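Local coordinates for interphotoreceptor retinoid-binding protein (Xenopus laevis, PDB 1J7X) that probably binds and carries retinoids in the matrix between photoreceptors and pigment epithelium, as one functional unit of a larger repeat protein, at residues I108-F113 and N142-L147. Residues are numbered along the deposited sequence; the frame is centred on the assembly and turned at random.
Sequences IGYLRF and NLIIDL
At the edge of the Y110 ring, near its plane, lies D146 OD2, while I144 CG2 approaches the same ring obliquely, 4.2 Å from Y110 CD1. The F113 ring carries L147 CD2 over one face, offset toward the rim and 4.2 Å from F113 CZ, and meets I145 CG2 obliquely with its CE1 atom. F99 and F116 add inclined rings around F113.

The Y110 hydroxyl gives its proton to the carboxylate: OH to D146 OD2 is 2.5 Å, a short bond that meets the oxygen on its anti side, 17° out of the carboxylate plane. Ring and carboxylate planes stand 75° apart. Y110 places CG opposite its own amide nitrogen, which lays the ring along its strand toward the C-terminal end; the near part of the ring passes I144 and the hydroxyl reaches D146, the next residue of that strand on the same face. D146 OD2 also forms a salt bridge with R148, whereas the R112 guanidinium pairs with D114. A phenylalanine in place of Y110 would probably keep the I144 contact but leave D146 OD2 without its hydroxyl partner and more dependent on R148.

Four backbone bonds establish the parallel pairing: N142 O and I144 N bond to G109, then I144 O and D146 N to L111, the longest being L111 N to I144 O at 3.0 Å. On the face opposite Y110, L143 CD1 packs against L111 CB and the G109 peptide. The strand axes approach to 4.6 Å at 20°, and helix 119-137 connects them: a beta-alpha-beta crossover in the mixed sheet of this S41-family, ClpP/crotonase-clan domain.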
loop_
_atom_site.group_PDB
_atom_site.type_symbol
_atom_site.label_atom_id
_atom_site.label_comp_id
_atom_site.label_asym_id
_atom_site.label_seq_id
_atom_site.Cartn_x
_atom_site.Cartn_y
_atom_site.Cartn_z
ATOM N N ILE A 108 -22.183 -4.397 15.341
ATOM C CA ILE A 108 -20.968 -4.512 14.546
ATOM C C ILE A 108 -20.749 -3.100 13.982
ATOM O O ILE A 108 -21.539 -2.628 13.416
ATOM C CB ILE A 108 -21.221 -5.417 13.337
ATOM C CG1 ILE A 108 -21.544 -6.881 13.700
ATOM C CG2 ILE A 108 -20.070 -5.347 12.326
ATOM C CD1 ILE A 108 -20.429 -7.394 14.308
ATOM N N GLY A 109 -19.588 -2.522 14.196
ATOM C CA GLY A 109 -19.258 -1.203 13.725
ATOM C C GLY A 109 -18.928 -1.277 12.244
ATOM O O GLY A 109 -18.244 -2.269 11.839
ATOM N N TYR A 110 -19.350 -0.267 11.493
ATOM C CA TYR A 110 -19.043 -0.149 10.090
ATOM C C TYR A 110 -18.383 1.220 9.842
ATOM O O TYR A 110 -18.956 2.282 10.279
ATOM C CB TYR A 110 -20.310 -0.209 9.229
ATOM C CG TYR A 110 -20.041 0.018 7.741
ATOM C CD1 TYR A 110 -19.518 -1.030 6.930
ATOM C CD2 TYR A 110 -20.237 1.249 7.164
ATOM C CE1 TYR A 110 -19.278 -0.807 5.564
ATOM C CE2 TYR A 110 -19.927 1.441 5.861
ATOM C CZ TYR A 110 -19.465 0.426 5.029
ATOM O OH TYR A 110 -19.255 0.658 3.711
ATOM N N LEU A 111 -17.155 1.209 9.334
ATOM C CA LEU A 111 -16.367 2.439 9.057
ATOM C C LEU A 111 -15.950 2.425 7.630
ATOM O O LEU A 111 -15.276 1.494 7.158
ATOM C CB LEU A 111 -15.118 2.492 9.925
ATOM C CG LEU A 111 -14.092 3.523 9.610
ATOM C CD1 LEU A 111 -14.668 4.909 9.596
ATOM C CD2 LEU A 111 -13.027 3.412 10.571
ATOM N N ARG A 112 -16.397 3.403 6.855
ATOM C CA ARG A 112 -15.962 3.590 5.514
ATOM C C ARG A 112 -15.340 4.920 5.308
ATOM O O ARG A 112 -15.878 5.931 5.808
ATOM C CB ARG A 112 -17.100 3.407 4.482
ATOM C CG ARG A 112 -16.731 3.772 3.064
ATOM C CD ARG A 112 -17.841 3.555 2.099
ATOM N NE ARG A 112 -17.529 4.155 0.821
ATOM C CZ ARG A 112 -18.365 4.207 -0.170
ATOM N NH1 ARG A 112 -19.619 3.706 -0.015
ATOM N NH2 ARG A 112 -18.013 4.803 -1.313
ATOM N N PHE A 113 -14.199 4.961 4.529
ATOM C CA PHE A 113 -13.601 6.187 4.077
ATOM C C PHE A 113 -12.843 5.818 2.790
ATOM O O PHE A 113 -12.420 4.673 2.685
ATOM C CB PHE A 113 -12.762 6.931 5.098
ATOM C CG PHE A 113 -11.601 6.138 5.662
ATOM C CD1 PHE A 113 -11.821 5.102 6.545
ATOM C CD2 PHE A 113 -10.323 6.405 5.228
ATOM C CE1 PHE A 113 -10.796 4.420 7.026
ATOM C CE2 PHE A 113 -9.298 5.721 5.790
ATOM C CZ PHE A 113 -9.526 4.740 6.635
ATOM N N ASN A 142 -17.116 -5.699 17.353
ATOM C CA ASN A 142 -16.360 -6.019 16.125
ATOM C C ASN A 142 -16.472 -4.816 15.169
ATOM O O ASN A 142 -17.413 -3.989 15.280
ATOM C CB ASN A 142 -16.977 -7.221 15.441
ATOM C CG ASN A 142 -16.685 -8.488 16.164
ATOM O OD1 ASN A 142 -15.544 -8.957 16.191
ATOM N ND2 ASN A 142 -17.726 -9.047 16.780
ATOM N N LEU A 143 -15.479 -4.642 14.317
ATOM C CA LEU A 143 -15.456 -3.496 13.400
ATOM C C LEU A 143 -15.109 -3.935 12.001
ATOM O O LEU A 143 -14.203 -4.706 11.776
ATOM C CB LEU A 143 -14.406 -2.488 13.860
ATOM C CG LEU A 143 -14.188 -1.294 12.925
ATOM C CD1 LEU A 143 -15.447 -0.413 12.952
ATOM C CD2 LEU A 143 -13.028 -0.392 13.285
ATOM N N ILE A 144 -15.855 -3.437 11.062
ATOM C CA ILE A 144 -15.644 -3.679 9.633
ATOM C C ILE A 144 -15.133 -2.420 9.046
ATOM O O ILE A 144 -15.859 -1.439 9.057
ATOM C CB ILE A 144 -16.931 -4.102 8.896
ATOM C CG1 ILE A 144 -17.341 -5.519 9.347
ATOM C CG2 ILE A 144 -16.717 -4.141 7.446
ATOM C CD1 ILE A 144 -17.406 -5.729 10.808
ATOM N N ILE A 145 -13.940 -2.393 8.482
ATOM C CA ILE A 145 -13.393 -1.206 7.853
ATOM C C ILE A 145 -13.477 -1.462 6.351
ATOM O O ILE A 145 -12.848 -2.407 5.827
ATOM C CB ILE A 145 -11.920 -0.985 8.320
ATOM C CG1 ILE A 145 -11.785 -0.951 9.836
ATOM C CG2 ILE A 145 -11.329 0.268 7.593
ATOM C CD1 ILE A 145 -10.330 -0.717 10.261
ATOM N N ASP A 146 -14.318 -0.681 5.683
ATOM C CA ASP A 146 -14.590 -0.828 4.288
ATOM C C ASP A 146 -13.634 0.023 3.389
ATOM O O ASP A 146 -13.739 1.227 3.352
ATOM C CB ASP A 146 -16.011 -0.438 3.996
ATOM C CG ASP A 146 -16.451 -0.860 2.636
ATOM O OD1 ASP A 146 -15.613 -1.280 1.788
ATOM O OD2 ASP A 146 -17.685 -0.824 2.396
ATOM N N LEU A 147 -12.626 -0.603 2.722
ATOM C CA LEU A 147 -11.736 0.097 1.874
ATOM C C LEU A 147 -11.917 -0.222 0.421
ATOM O O LEU A 147 -11.039 0.040 -0.447
ATOM C CB LEU A 147 -10.273 -0.274 2.282
ATOM C CG LEU A 147 -9.920 0.085 3.675
ATOM C CD1 LEU A 147 -8.334 -0.438 4.043
ATOM C CD2 LEU A 147 -10.138 1.534 3.986
#